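Long-range contacts in takeout-like protein 1 (Epiphyas postvittana, PDB 3E8T), which probably carries hydrophobic ligands in an insect, holding the long isoprenoid tail of a bound ubiquinone-8 along an internal tunnel: residues A[47-52]-A[188-193]; A[78-84]-A[126-130]; A[119-125]-A[148-154]. All coordinates share one frame; numbering follows the deposited sequence. Where two conformers were deposited one is given.

Interaction 1 (A[47-52]-A[188-193]). With UQ8 (Ubiquinone-8), chain B.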
loop_
_atom_site.group_PDB
_atom_site.type_symbol
_atom_site.label_atom_id
_atom_site.label_comp_id
_atom_site.label_asym_id
_atom_site.label_seq_id
_atom_site.Cartn_x
_atom_site.Cartn_y
_atom_site.Cartn_z
ATOM N N PHE A 47 8.017 -2.026 11.948
ATOM C CA PHE A 47 6.732 -2.133 12.611
ATOM C C PHE A 47 6.562 -3.492 13.252
ATOM O O PHE A 47 7.294 -4.417 12.955
ATOM C CB PHE A 47 5.537 -1.758 11.725
ATOM C CG PHE A 47 5.251 -2.727 10.605
ATOM C CD1 PHE A 47 4.309 -3.715 10.741
ATOM C CD2 PHE A 47 5.899 -2.659 9.412
ATOM C CE1 PHE A 47 4.079 -4.624 9.728
ATOM C CE2 PHE A 47 5.655 -3.536 8.412
ATOM C CZ PHE A 47 4.739 -4.530 8.555
ATOM N N ALA A 48 5.568 -3.553 14.118
ATOM C CA ALA A 48 5.237 -4.778 14.803
ATOM C C ALA A 48 3.744 -4.865 15.008
ATOM O O ALA A 48 3.038 -3.834 15.019
ATOM C CB ALA A 48 5.924 -4.806 16.145
ATOM N N PHE A 49 3.237 -6.084 15.187
ATOM C CA PHE A 49 1.856 -6.262 15.591
ATOM C C PHE A 49 1.724 -7.513 16.454
ATOM O O PHE A 49 2.582 -8.373 16.444
ATOM C CB PHE A 49 0.883 -6.255 14.386
ATOM C CG PHE A 49 0.976 -7.462 13.482
ATOM C CD1 PHE A 49 0.518 -8.701 13.895
ATOM C CD2 PHE A 49 1.495 -7.375 12.219
ATOM C CE1 PHE A 49 0.575 -9.775 13.079
ATOM C CE2 PHE A 49 1.560 -8.486 11.378
ATOM C CZ PHE A 49 1.082 -9.657 11.797
ATOM N N ASP A 50 0.666 -7.523 17.248
ATOM C CA ASP A 50 0.321 -8.622 18.109
ATOM C C ASP A 50 -1.189 -8.774 17.915
ATOM O O ASP A 50 -1.978 -7.999 18.454
ATOM C CB ASP A 50 0.650 -8.306 19.548
ATOM C CG ASP A 50 0.424 -9.454 20.466
ATOM O OD1 ASP A 50 -0.255 -10.415 20.111
ATOM O OD2 ASP A 50 0.939 -9.429 21.622
ATOM N N LEU A 51 -1.574 -9.724 17.070
ATOM C CA LEU A 51 -2.950 -9.934 16.625
ATOM C C LEU A 51 -3.281 -11.400 16.520
ATOM O O LEU A 51 -2.494 -12.179 15.981
ATOM C CB LEU A 51 -3.209 -9.284 15.262
ATOM C CG LEU A 51 -3.020 -7.769 15.153
ATOM C CD1 LEU A 51 -3.056 -7.394 13.666
ATOM C CD2 LEU A 51 -4.107 -6.985 15.947
ATOM N N SER A 52 -4.443 -11.797 17.028
ATOM C CA SER A 52 -4.921 -13.145 16.856
ATOM C C SER A 52 -3.940 -14.209 17.332
ATOM O O SER A 52 -3.924 -15.311 16.814
ATOM C CB SER A 52 -5.349 -13.394 15.436
ATOM O OG SER A 52 -6.500 -12.590 15.158
ATOM N N GLU A 188 -6.571 -11.913 8.328
ATOM C CA GLU A 188 -6.157 -11.722 9.720
ATOM C C GLU A 188 -5.093 -10.665 9.896
ATOM O O GLU A 188 -5.137 -9.912 10.857
ATOM C CB GLU A 188 -5.609 -13.013 10.292
ATOM C CG GLU A 188 -6.673 -13.990 10.620
ATOM C CD GLU A 188 -7.396 -13.721 11.935
ATOM O OE1 GLU A 188 -7.104 -12.744 12.640
ATOM O OE2 GLU A 188 -8.311 -14.503 12.235
ATOM N N PHE A 189 -4.136 -10.604 8.979
ATOM C CA PHE A 189 -2.903 -9.841 9.243
ATOM C C PHE A 189 -2.584 -8.791 8.214
ATOM O O PHE A 189 -1.590 -8.097 8.361
ATOM C CB PHE A 189 -1.727 -10.799 9.377
ATOM C CG PHE A 189 -1.942 -11.865 10.412
ATOM C CD1 PHE A 189 -2.198 -11.519 11.743
ATOM C CD2 PHE A 189 -1.984 -13.203 10.059
ATOM C CE1 PHE A 189 -2.444 -12.487 12.665
ATOM C CE2 PHE A 189 -2.209 -14.177 11.029
ATOM C CZ PHE A 189 -2.464 -13.794 12.324
ATOM N N GLY A 190 -3.379 -8.662 7.166
ATOM C CA GLY A 190 -3.028 -7.704 6.121
ATOM C C GLY A 190 -3.132 -6.269 6.544
ATOM O O GLY A 190 -2.358 -5.424 6.065
ATOM N N LYS A 191 -4.063 -5.943 7.423
ATOM C CA LYS A 191 -4.307 -4.529 7.755
ATOM C C LYS A 191 -3.067 -3.780 8.268
ATOM O O LYS A 191 -2.782 -2.683 7.789
ATOM C CB LYS A 191 -5.469 -4.402 8.744
ATOM C CG LYS A 191 -5.830 -2.984 9.111
ATOM C CD LYS A 191 -7.090 -2.870 10.004
ATOM C CE LYS A 191 -7.479 -1.419 10.381
ATOM N NZ LYS A 191 -7.509 -0.488 9.202
ATOM N N PRO A 192 -2.330 -4.328 9.251
ATOM C CA PRO A 192 -1.155 -3.583 9.680
ATOM C C PRO A 192 -0.077 -3.394 8.607
ATOM O O PRO A 192 0.665 -2.384 8.599
ATOM C CB PRO A 192 -0.646 -4.367 10.900
ATOM C CG PRO A 192 -1.274 -5.637 10.841
ATOM C CD PRO A 192 -2.537 -5.512 10.103
ATOM N N VAL A 193 0.052 -4.376 7.730
ATOM C CA VAL A 193 1.021 -4.275 6.656
ATOM C C VAL A 193 0.584 -3.219 5.637
ATOM O O VAL A 193 1.341 -2.339 5.231
ATOM C CB VAL A 193 1.211 -5.673 6.016
ATOM C CG1 VAL A 193 2.224 -5.616 4.865
ATOM C CG2 VAL A 193 1.635 -6.674 7.097
HETATM C C45 UQ8 B . 5.038 -14.459 9.679
HETATM C C44 UQ8 B . 3.574 -14.900 9.620
HETATM C C46 UQ8 B . 3.492 -16.362 9.972
HETATM C C43 UQ8 B . 2.929 -14.645 8.270
HETATM C C42 UQ8 B . 3.257 -13.238 7.747
HETATM C C41 UQ8 B . 2.524 -12.204 8.590
HETATM C C39 UQ8 B . 1.912 -11.143 7.700
HETATM C C40 UQ8 B . 2.240 -9.663 7.881
HETATM C C38 UQ8 B . 0.989 -11.506 6.756
HETATM C C37 UQ8 B . 0.369 -10.626 5.881
HETATM C C36 UQ8 B . -0.312 -11.506 4.833
HETATM C C34 UQ8 B . -0.900 -10.714 3.680
HETATM C C35 UQ8 B . -1.350 -11.473 2.608
HETATM C C33 UQ8 B . -0.900 -9.321 3.685
HETATM C C32 UQ8 B . -1.426 -8.450 2.736
HETATM C C31 UQ8 B . -0.645 -7.112 2.830
HETATM C C29 UQ8 B . -1.228 -6.010 1.957
HETATM C C30 UQ8 B . -2.771 -5.777 1.909
HETATM C C28 UQ8 B . -0.380 -5.211 1.197
HETATM C C27 UQ8 B . -0.785 -4.179 0.360
HETATM C C26 UQ8 B . 0.277 -3.073 0.266
HETATM C C24 UQ8 B . -0.078 -2.071 -0.837
HETATM C C25 UQ8 B . -0.021 -2.485 -2.318
HETATM C C23 UQ8 B . -0.459 -0.792 -0.494
HETATM C C22 UQ8 B . -0.806 0.248 -1.361
HETATM C C21 UQ8 B . -1.324 1.458 -0.583
HETATM C C19 UQ8 B . -2.053 2.508 -1.423
HETATM C C20 UQ8 B . -2.696 3.598 -0.567
HETATM C C18 UQ8 B . -1.197 3.077 -2.563
HETATM C C17 UQ8 B . -1.933 4.197 -3.313
HETATM C C16 UQ8 B . -1.353 4.463 -4.712
HETATM C C14 UQ8 B . -1.876 5.804 -5.214
HETATM C C15 UQ8 B . -3.338 6.191 -4.926
HETATM C C13 UQ8 B . -1.050 6.694 -5.898
HETATM C C12 UQ8 B . -1.489 7.936 -6.352
HETATM C C11 UQ8 B . -0.726 8.445 -7.592
HETATM C C9 UQ8 B . -1.576 9.437 -8.408
HETATM C C10 UQ8 B . -2.750 10.011 -7.597
HETATM C C8 UQ8 B . -0.669 10.546 -8.932
HETATM C C7 UQ8 B . -0.926 11.897 -8.256
HETATM C C6 UQ8 B . -2.110 12.678 -8.877
HETATM C C1 UQ8 B . -3.037 13.301 -8.032
HETATM C C1M UQ8 B . -2.857 13.188 -6.654
HETATM C C2 UQ8 B . -4.128 14.018 -8.538
HETATM O O2 UQ8 B . -4.941 14.571 -7.792
HETATM C C3 UQ8 B . -4.306 14.131 -9.908
HETATM O O3 UQ8 B . -5.368 14.831 -10.397
HETATM C C3M UQ8 B . -5.045 16.219 -10.478
HETATM C C4 UQ8 B . -3.408 13.518 -10.773
HETATM O O4 UQ8 B . -3.600 13.641 -12.120
HETATM C C4M UQ8 B . -4.927 13.229 -12.482
HETATM C C5 UQ8 B . -2.320 12.796 -10.262
HETATM O O5 UQ8 B . -1.533 12.272 -11.054
#

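Interaction 2 (A[78-84]-A[126-130])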
loop_
_atom_site.group_PDB
_atom_site.type_symbol
_atom_site.label_atom_id
_atom_site.label_comp_id
_atom_site.label_asym_id
_atom_site.label_seq_id
_atom_site.Cartn_x
_atom_site.Cartn_y
_atom_site.Cartn_z
ATOM N N LEU A 78 -17.020 16.144 -6.139
ATOM C CA LEU A 78 -16.905 17.538 -5.700
ATOM C C LEU A 78 -17.907 17.936 -4.603
ATOM O O LEU A 78 -17.632 18.855 -3.832
ATOM C CB LEU A 78 -17.013 18.467 -6.932
ATOM C CG LEU A 78 -15.865 18.437 -7.977
ATOM C CD1 LEU A 78 -16.268 19.165 -9.319
ATOM C CD2 LEU A 78 -14.529 18.997 -7.453
ATOM N N LYS A 79 -19.030 17.232 -4.486
ATOM C CA LYS A 79 -20.044 17.557 -3.472
ATOM C C LYS A 79 -19.641 17.098 -2.064
ATOM O O LYS A 79 -19.703 17.865 -1.089
ATOM C CB LYS A 79 -21.397 16.944 -3.877
ATOM C CG LYS A 79 -22.530 17.178 -2.880
ATOM C CD LYS A 79 -23.856 16.555 -3.328
ATOM C CE LYS A 79 -24.995 16.957 -2.391
ATOM N NZ LYS A 79 -24.856 16.407 -1.005
ATOM N N LYS A 80 -19.207 15.842 -1.981
ATOM C CA LYS A 80 -18.757 15.240 -0.747
ATOM C C LYS A 80 -17.306 15.621 -0.413
ATOM O O LYS A 80 -16.884 15.458 0.732
ATOM C CB LYS A 80 -18.865 13.724 -0.842
ATOM C CG LYS A 80 -20.318 13.227 -0.749
ATOM C CD LYS A 80 -20.418 11.719 -0.822
ATOM C CE LYS A 80 -20.000 11.040 0.487
ATOM N NZ LYS A 80 -19.969 9.533 0.372
ATOM N N LYS A 81 -16.587 16.131 -1.405
ATOM C CA LYS A 81 -15.152 16.402 -1.349
ATOM C C LYS A 81 -14.376 15.152 -0.930
ATOM O O LYS A 81 -13.573 15.147 0.001
ATOM C CB LYS A 81 -14.823 17.599 -0.465
ATOM C CG LYS A 81 -15.486 18.893 -0.935
ATOM C CD LYS A 81 -15.185 19.981 0.079
ATOM C CE LYS A 81 -16.265 21.048 0.209
ATOM N NZ LYS A 81 -15.871 22.019 1.278
ATOM N N ASN A 82 -14.660 14.075 -1.631
ATOM C CA ASN A 82 -13.960 12.803 -1.455
ATOM C C ASN A 82 -13.513 12.332 -2.836
ATOM O O ASN A 82 -14.116 12.672 -3.847
ATOM C CB ASN A 82 -14.863 11.712 -0.821
ATOM C CG ASN A 82 -15.256 11.965 0.653
ATOM O OD1 ASN A 82 -14.593 12.661 1.398
ATOM N ND2 ASN A 82 -16.354 11.320 1.069
ATOM N N ILE A 83 -12.458 11.526 -2.847
ATOM C CA ILE A 83 -11.933 10.877 -4.039
ATOM C C ILE A 83 -11.890 9.373 -3.758
ATOM O O ILE A 83 -11.329 8.982 -2.742
ATOM C CB ILE A 83 -10.532 11.364 -4.366
ATOM C CG1 ILE A 83 -10.433 12.882 -4.407
ATOM C CG2 ILE A 83 -10.058 10.810 -5.689
ATOM C CD1 ILE A 83 -9.018 13.446 -4.318
ATOM N N GLU A 84 -12.463 8.554 -4.636
ATOM C CA GLU A 84 -12.391 7.102 -4.523
ATOM C C GLU A 84 -11.537 6.570 -5.641
ATOM O O GLU A 84 -11.798 6.870 -6.819
ATOM C CB GLU A 84 -13.762 6.473 -4.630
ATOM C CG GLU A 84 -14.725 6.873 -3.525
ATOM C CD GLU A 84 -15.984 6.012 -3.460
ATOM O OE1 GLU A 84 -16.066 4.964 -4.156
ATOM O OE2 GLU A 84 -16.901 6.370 -2.669
ATOM N N VAL A 126 -10.223 5.716 -0.257
ATOM C CA VAL A 126 -11.077 6.884 -0.204
ATOM C C VAL A 126 -10.307 7.979 0.513
ATOM O O VAL A 126 -9.746 7.725 1.588
ATOM C CB VAL A 126 -12.400 6.599 0.513
ATOM C CG1 VAL A 126 -13.300 7.861 0.435
ATOM C CG2 VAL A 126 -13.062 5.345 -0.065
ATOM N N VAL A 127 -10.261 9.164 -0.088
ATOM C CA VAL A 127 -9.555 10.293 0.502
ATOM C C VAL A 127 -10.508 11.464 0.593
ATOM O O VAL A 127 -11.229 11.755 -0.369
ATOM C CB VAL A 127 -8.379 10.705 -0.378
ATOM C CG1 VAL A 127 -7.727 12.022 0.079
ATOM C CG2 VAL A 127 -7.358 9.557 -0.508
ATOM N N SER A 128 -10.519 12.146 1.736
ATOM C CA SER A 128 -11.207 13.415 1.867
ATOM C C SER A 128 -10.243 14.559 1.680
ATOM O O SER A 128 -9.074 14.460 2.056
ATOM C CB SER A 128 -11.880 13.494 3.198
ATOM O OG SER A 128 -10.955 13.287 4.202
ATOM N N TYR A 129 -10.720 15.638 1.067
ATOM C CA TYR A 129 -9.841 16.770 0.770
ATOM C C TYR A 129 -10.616 18.061 0.949
ATOM O O TYR A 129 -11.847 18.087 1.015
ATOM C CB TYR A 129 -9.294 16.690 -0.678
ATOM C CG TYR A 129 -10.311 16.978 -1.701
ATOM C CD1 TYR A 129 -10.534 18.292 -2.102
ATOM C CD2 TYR A 129 -11.123 15.975 -2.259
ATOM C CE1 TYR A 129 -11.489 18.589 -3.031
ATOM C CE2 TYR A 129 -12.103 16.287 -3.200
ATOM C CZ TYR A 129 -12.287 17.621 -3.567
ATOM O OH TYR A 129 -13.249 17.931 -4.480
ATOM N N GLU A 130 -9.857 19.140 0.956
ATOM C CA GLU A 130 -10.411 20.474 0.886
ATOM C C GLU A 130 -9.618 21.240 -0.155
ATOM O O GLU A 130 -8.403 21.070 -0.238
ATOM C CB GLU A 130 -10.246 21.147 2.242
ATOM C CG GLU A 130 -11.211 20.646 3.319
ATOM C CD GLU A 130 -12.633 21.102 3.085
ATOM O OE1 GLU A 130 -12.837 22.326 2.936
ATOM O OE2 GLU A 130 -13.535 20.235 3.038
#

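Interaction 3 (A[119-125]-A[148-154]). With UQ8 (Ubiquinone-8), chain B.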
loop_
_atom_site.group_PDB
_atom_site.type_symbol
_atom_site.label_atom_id
_atom_site.label_comp_id
_atom_site.label_asym_id
_atom_site.label_seq_id
_atom_site.Cartn_x
_atom_site.Cartn_y
_atom_site.Cartn_z
ATOM N N LYS A 119 -0.714 -11.828 -5.352
ATOM C CA LYS A 119 -1.167 -11.823 -6.730
ATOM C C LYS A 119 -2.571 -11.278 -6.786
ATOM O O LYS A 119 -3.476 -11.781 -6.142
ATOM C CB LYS A 119 -1.119 -13.224 -7.308
ATOM C CG LYS A 119 -1.434 -13.264 -8.789
ATOM C CD LYS A 119 -1.321 -14.631 -9.404
ATOM C CE LYS A 119 -1.535 -14.506 -10.955
ATOM N NZ LYS A 119 -1.727 -15.782 -11.738
ATOM N N ASN A 120 -2.735 -10.233 -7.588
ATOM C CA ASN A 120 -4.008 -9.607 -7.850
ATOM C C ASN A 120 -4.629 -9.098 -6.565
ATOM O O ASN A 120 -5.780 -9.407 -6.230
ATOM C CB ASN A 120 -4.939 -10.563 -8.604
ATOM C CG ASN A 120 -6.075 -9.864 -9.298
ATOM O OD1 ASN A 120 -6.014 -8.678 -9.567
ATOM N ND2 ASN A 120 -7.113 -10.625 -9.581
ATOM N N ILE A 121 -3.887 -8.236 -5.883
ATOM C CA ILE A 121 -4.441 -7.543 -4.753
ATOM C C ILE A 121 -5.200 -6.309 -5.239
ATOM O O ILE A 121 -4.627 -5.497 -5.956
ATOM C CB ILE A 121 -3.405 -7.281 -3.609
ATOM C CG1 ILE A 121 -4.113 -6.648 -2.410
ATOM C CG2 ILE A 121 -2.258 -6.458 -4.112
ATOM C CD1 ILE A 121 -3.207 -6.562 -1.158
ATOM N N HIS A 122 -6.454 -6.186 -4.828
ATOM C CA HIS A 122 -7.290 -5.047 -5.114
ATOM C C HIS A 122 -7.386 -4.158 -3.912
ATOM O O HIS A 122 -7.501 -4.629 -2.780
ATOM C CB HIS A 122 -8.668 -5.516 -5.546
ATOM C CG HIS A 122 -8.674 -6.099 -6.932
ATOM N ND1 HIS A 122 -9.349 -5.522 -7.989
ATOM C CD2 HIS A 122 -7.982 -7.129 -7.468
ATOM C CE1 HIS A 122 -9.106 -6.202 -9.092
ATOM N NE2 HIS A 122 -8.311 -7.199 -8.802
ATOM N N ILE A 123 -7.237 -2.857 -4.160
ATOM C CA ILE A 123 -7.217 -1.845 -3.148
ATOM C C ILE A 123 -8.309 -0.814 -3.435
ATOM O O ILE A 123 -8.482 -0.390 -4.555
ATOM C CB ILE A 123 -5.867 -1.104 -3.070
ATOM C CG1 ILE A 123 -4.730 -2.091 -2.875
ATOM C CG2 ILE A 123 -5.854 -0.050 -1.997
ATOM C CD1 ILE A 123 -4.720 -2.785 -1.618
ATOM N N HIS A 124 -9.066 -0.450 -2.419
ATOM C CA HIS A 124 -10.080 0.615 -2.468
ATOM C C HIS A 124 -9.660 1.718 -1.501
ATOM O O HIS A 124 -9.632 1.522 -0.286
ATOM C CB HIS A 124 -11.477 0.070 -2.118
ATOM C CG HIS A 124 -12.578 1.082 -2.162
ATOM N ND1 HIS A 124 -13.120 1.531 -3.343
ATOM C CD2 HIS A 124 -13.251 1.727 -1.169
ATOM C CE1 HIS A 124 -14.069 2.416 -3.080
ATOM N NE2 HIS A 124 -14.186 2.537 -1.772
ATOM N N LEU A 125 -9.295 2.861 -2.058
ATOM C CA LEU A 125 -8.824 4.013 -1.302
ATOM C C LEU A 125 -9.864 5.125 -1.385
ATOM O O LEU A 125 -10.322 5.465 -2.467
ATOM C CB LEU A 125 -7.505 4.511 -1.918
ATOM C CG LEU A 125 -6.954 5.849 -1.480
ATOM C CD1 LEU A 125 -6.450 5.751 -0.030
ATOM C CD2 LEU A 125 -5.849 6.293 -2.429
ATOM N N VAL A 148 -8.428 2.812 3.609
ATOM C CA VAL A 148 -8.051 1.842 2.620
ATOM C C VAL A 148 -8.591 0.491 3.041
ATOM O O VAL A 148 -8.520 0.123 4.227
ATOM C CB VAL A 148 -6.541 1.781 2.442
ATOM C CG1 VAL A 148 -6.189 0.954 1.241
ATOM C CG2 VAL A 148 -5.940 3.155 2.320
ATOM N N THR A 149 -9.080 -0.242 2.066
ATOM C CA THR A 149 -9.424 -1.638 2.211
ATOM C C THR A 149 -8.735 -2.434 1.091
ATOM O O THR A 149 -8.352 -1.884 0.083
ATOM C CB THR A 149 -10.916 -1.889 2.178
ATOM O OG1 THR A 149 -11.413 -1.479 0.916
ATOM C CG2 THR A 149 -11.643 -1.138 3.313
ATOM N N PHE A 150 -8.628 -3.729 1.298
ATOM C CA PHE A 150 -7.934 -4.579 0.367
ATOM C C PHE A 150 -8.633 -5.941 0.228
ATOM O O PHE A 150 -9.383 -6.390 1.123
ATOM C CB PHE A 150 -6.452 -4.761 0.776
ATOM C CG PHE A 150 -6.254 -5.615 1.978
ATOM C CD1 PHE A 150 -6.114 -6.975 1.871
ATOM C CD2 PHE A 150 -6.342 -5.058 3.241
ATOM C CE1 PHE A 150 -5.993 -7.771 2.995
ATOM C CE2 PHE A 150 -6.222 -5.868 4.383
ATOM C CZ PHE A 150 -6.081 -7.213 4.233
ATOM N N ASP A 151 -8.331 -6.588 -0.875
ATOM C CA ASP A 151 -8.806 -7.948 -1.122
ATOM C C ASP A 151 -7.771 -8.639 -2.002
ATOM O O ASP A 151 -7.584 -8.241 -3.167
ATOM C CB ASP A 151 -10.140 -7.832 -1.866
ATOM C CG ASP A 151 -10.752 -9.137 -2.255
ATOM O OD1 ASP A 151 -10.213 -10.192 -1.969
ATOM O OD2 ASP A 151 -11.848 -9.094 -2.912
ATOM N N VAL A 152 -7.062 -9.627 -1.458
ATOM C CA VAL A 152 -6.138 -10.426 -2.272
ATOM C C VAL A 152 -6.959 -11.438 -3.027
ATOM O O VAL A 152 -7.569 -12.328 -2.428
ATOM C CB VAL A 152 -5.066 -11.112 -1.410
ATOM C CG1 VAL A 152 -4.122 -11.860 -2.326
ATOM C CG2 VAL A 152 -4.327 -10.102 -0.513
ATOM N N LYS A 153 -7.095 -11.234 -4.345
ATOM C CA LYS A 153 -8.067 -12.053 -5.085
ATOM C C LYS A 153 -7.535 -13.359 -5.612
ATOM O O LYS A 153 -8.305 -14.318 -5.704
ATOM C CB LYS A 153 -8.651 -11.253 -6.249
ATOM C CG LYS A 153 -9.543 -10.154 -5.825
ATOM C CD LYS A 153 -10.458 -9.649 -6.954
ATOM C CE LYS A 153 -11.379 -8.637 -6.419
ATOM N NZ LYS A 153 -12.474 -9.232 -5.625
ATOM N N ASP A 154 -6.271 -13.431 -6.025
ATOM C CA ASP A 154 -5.768 -14.628 -6.676
ATOM C C ASP A 154 -5.053 -15.537 -5.734
ATOM O O ASP A 154 -5.440 -16.693 -5.654
ATOM C CB ASP A 154 -4.927 -14.327 -7.902
ATOM C CG ASP A 154 -5.734 -13.826 -9.065
ATOM O OD1 ASP A 154 -6.931 -13.544 -8.903
ATOM O OD2 ASP A 154 -5.112 -13.735 -10.137
HETATM C C45 UQ8 B . 5.038 -14.459 9.679
HETATM C C44 UQ8 B . 3.574 -14.900 9.620
HETATM C C46 UQ8 B . 3.492 -16.362 9.972
HETATM C C43 UQ8 B . 2.929 -14.645 8.270
HETATM C C42 UQ8 B . 3.257 -13.238 7.747
HETATM C C41 UQ8 B . 2.524 -12.204 8.590
HETATM C C39 UQ8 B . 1.912 -11.143 7.700
HETATM C C40 UQ8 B . 2.240 -9.663 7.881
HETATM C C38 UQ8 B . 0.989 -11.506 6.756
HETATM C C37 UQ8 B . 0.369 -10.626 5.881
HETATM C C36 UQ8 B . -0.312 -11.506 4.833
HETATM C C34 UQ8 B . -0.900 -10.714 3.680
HETATM C C35 UQ8 B . -1.350 -11.473 2.608
HETATM C C33 UQ8 B . -0.900 -9.321 3.685
HETATM C C32 UQ8 B . -1.426 -8.450 2.736
HETATM C C31 UQ8 B . -0.645 -7.112 2.830
HETATM C C29 UQ8 B . -1.228 -6.010 1.957
HETATM C C30 UQ8 B . -2.771 -5.777 1.909
HETATM C C28 UQ8 B . -0.380 -5.211 1.197
HETATM C C27 UQ8 B . -0.785 -4.179 0.360
HETATM C C26 UQ8 B . 0.277 -3.073 0.266
HETATM C C24 UQ8 B . -0.078 -2.071 -0.837
HETATM C C25 UQ8 B . -0.021 -2.485 -2.318
HETATM C C23 UQ8 B . -0.459 -0.792 -0.494
HETATM C C22 UQ8 B . -0.806 0.248 -1.361
HETATM C C21 UQ8 B . -1.324 1.458 -0.583
HETATM C C19 UQ8 B . -2.053 2.508 -1.423
HETATM C C20 UQ8 B . -2.696 3.598 -0.567
HETATM C C18 UQ8 B . -1.197 3.077 -2.563
HETATM C C17 UQ8 B . -1.933 4.197 -3.313
HETATM C C16 UQ8 B . -1.353 4.463 -4.712
HETATM C C14 UQ8 B . -1.876 5.804 -5.214
HETATM C C15 UQ8 B . -3.338 6.191 -4.926
HETATM C C13 UQ8 B . -1.050 6.694 -5.898
HETATM C C12 UQ8 B . -1.489 7.936 -6.352
HETATM C C11 UQ8 B . -0.726 8.445 -7.592
HETATM C C9 UQ8 B . -1.576 9.437 -8.408
HETATM C C10 UQ8 B . -2.750 10.011 -7.597
HETATM C C8 UQ8 B . -0.669 10.546 -8.932
HETATM C C7 UQ8 B . -0.926 11.897 -8.256
HETATM C C6 UQ8 B . -2.110 12.678 -8.877
HETATM C C1 UQ8 B . -3.037 13.301 -8.032
HETATM C C1M UQ8 B . -2.857 13.188 -6.654
HETATM C C2 UQ8 B . -4.128 14.018 -8.538
HETATM O O2 UQ8 B . -4.941 14.571 -7.792
HETATM C C3 UQ8 B . -4.306 14.131 -9.908
HETATM O O3 UQ8 B . -5.368 14.831 -10.397
HETATM C C3M UQ8 B . -5.045 16.219 -10.478
HETATM C C4 UQ8 B . -3.408 13.518 -10.773
HETATM O O4 UQ8 B . -3.600 13.641 -12.120
HETATM C C4M UQ8 B . -4.927 13.229 -12.482
HETATM C C5 UQ8 B . -2.320 12.796 -10.262
HETATM O O5 UQ8 B . -1.533 12.272 -11.054
#

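Interaction 1 (A[47-52]-A[188-193])
Phe49 leaves strand 47-51 toward helix 188-193 and lodges against Pro192 and Phe189. Its CB already lies near Pro192 CG. From there a chi1 of 70°, with CG between the backbone N and the carbonyl carbon, sends the ring in against the helix, where CD2 closes on Pro192 CG at 3.5 Å. On the other flank CE1 reaches Phe189 CD1, also at 3.5 Å, and CZ touches the CB of Phe189. At the ring edge, near its plane, CE2 meets methyl C40 of the ubiquinone at 3.8 Å. The two phenyl planes are only 14° apart, but the rings are slid so far that they hardly overlap, with centroids 5.5 Å apart.

Leu51 adds to the grip from its tip, CD1 against Pro192 CG, while its carbonyl O meets the edge of the Phe189 ring. Val193 CG2 packs against Phe47 CZ at 4.0 Å. At the strand's end, Ser52 OG donates to Glu188 OE1 (2.6 Å), approaching from above the carboxylate plane. Backbone bonds to Leu58 and Phe56 tie the strand to strand 54-77. The chemistry is thus almost wholly apolar, with one polar clasp at the margin, and suits a wall that presents hydrocarbon to an isoprenoid chain.

Interaction 2 (A[78-84]-A[126-130])
Tyr129 lays its ring against the backbone and CB of Lys81, the CB standing over one face in a CH-pi contact, 4.2 Å from the ring centroid. A chi1 of 72° tucks CG over its own backbone and carries the ring toward Lys81; CD2 meets Ile83 CG1 on the neighbouring strand at 3.8 Å, and OH touches Leu78 CD2 in the turn before it. Beyond the ring, Lys81 NZ lies 3.4 Å from Glu130 OE2 in a long, weak salt bridge, doubtful because it rests on one of two Glu130 conformers.

Beneath these side chains runs an antiparallel ladder. Ile83 and Val127 form a hydrogen-bonded pair, Ile83 N giving to Val127 O at 2.8 Å and Val127 N to Ile83 O at 2.9 Å. Tyr129 N adds a bond to Lys81 O. Lys81 and Asn82 together face Asp77 in a G1 beta bulge, where strand 82-100 begins after the turn from strand 54-77; Lys81 adopts the left-handed backbone conformation (phi 54°, psi 51°).

On the face with Asn82 and Ser128, Glu84 CG lies beside Val126 CG2, both side chains pointing the same way. Further out, Trp76 meets the Tyr129 ring, Phe143 of strand 139-153 backs Ile83 and Val127, and Lys145 N bonds Ser128 OG.

Interaction 3 (A[119-125]-A[148-154])
Lys153 drapes its aliphatic chain over one face of the His122 imidazole, CD lying 3.8 Å from the ring centroid in a CH-pi contact, and then bends at its end to put NZ on Asp151 OD2 at 2.8 Å. The same imidazole is steadied by a weak bond from NE2 to Asn120 OD1. The amide's other end, ND2, donates almost straight (175°) to Asp154 OD1 at 3.0 Å; the acceptor lies in the amide plane, yet the carboxylate is met from well above its own plane. With the backbone bond from Asp154 N to Lys119 O, it clasps the corner at which both chains turn.

From the corner an antiparallel ladder runs on, with His122-Asp151 and His124-Thr149 as hydrogen-bonded pairs. Their side chains make one face polar; the face with Ile121, Ile123, Leu125, Val148, Phe150 and Val152 is apolar and lines the tunnel. There Ile123 CD1 rests on Phe150 CB at 3.6 Å. Ubiquinone methyl C30 lies over a face of the Phe150 ring, 3.5 Å from CG, while Leu125 CD2 touches C15.

The hairpin of strands 113-133 and 139-153 is flanked by strand 82-100, where Asp86 bonds His124 ND1, and by helix 182-211, whose Lys183 bridges to Asp151 and whose Met194 packs on Phe150.

All three contacts reach one curled antiparallel sheet. Interactions 2 and 3 share strand 113-133, their centres 21 Å apart, and meet where Glu84 packs on His124; along the chain their segments alternate. Interaction 1 encloses both in sequence, bringing helix 182-211 back to strand 42-51. Its centre is 16 Å from that of interaction 3, which it touches directly as Phe150 packs on Gly190 and Lys191, and 28 Å from that of interaction 2. Interactions 1 and 3 both line the ubiquinone, and the side chain of Ile83 in interaction 2 is about 5 Å from it. Sheet and long helix thus enclose the extended ligand together, consistent with a carrier role.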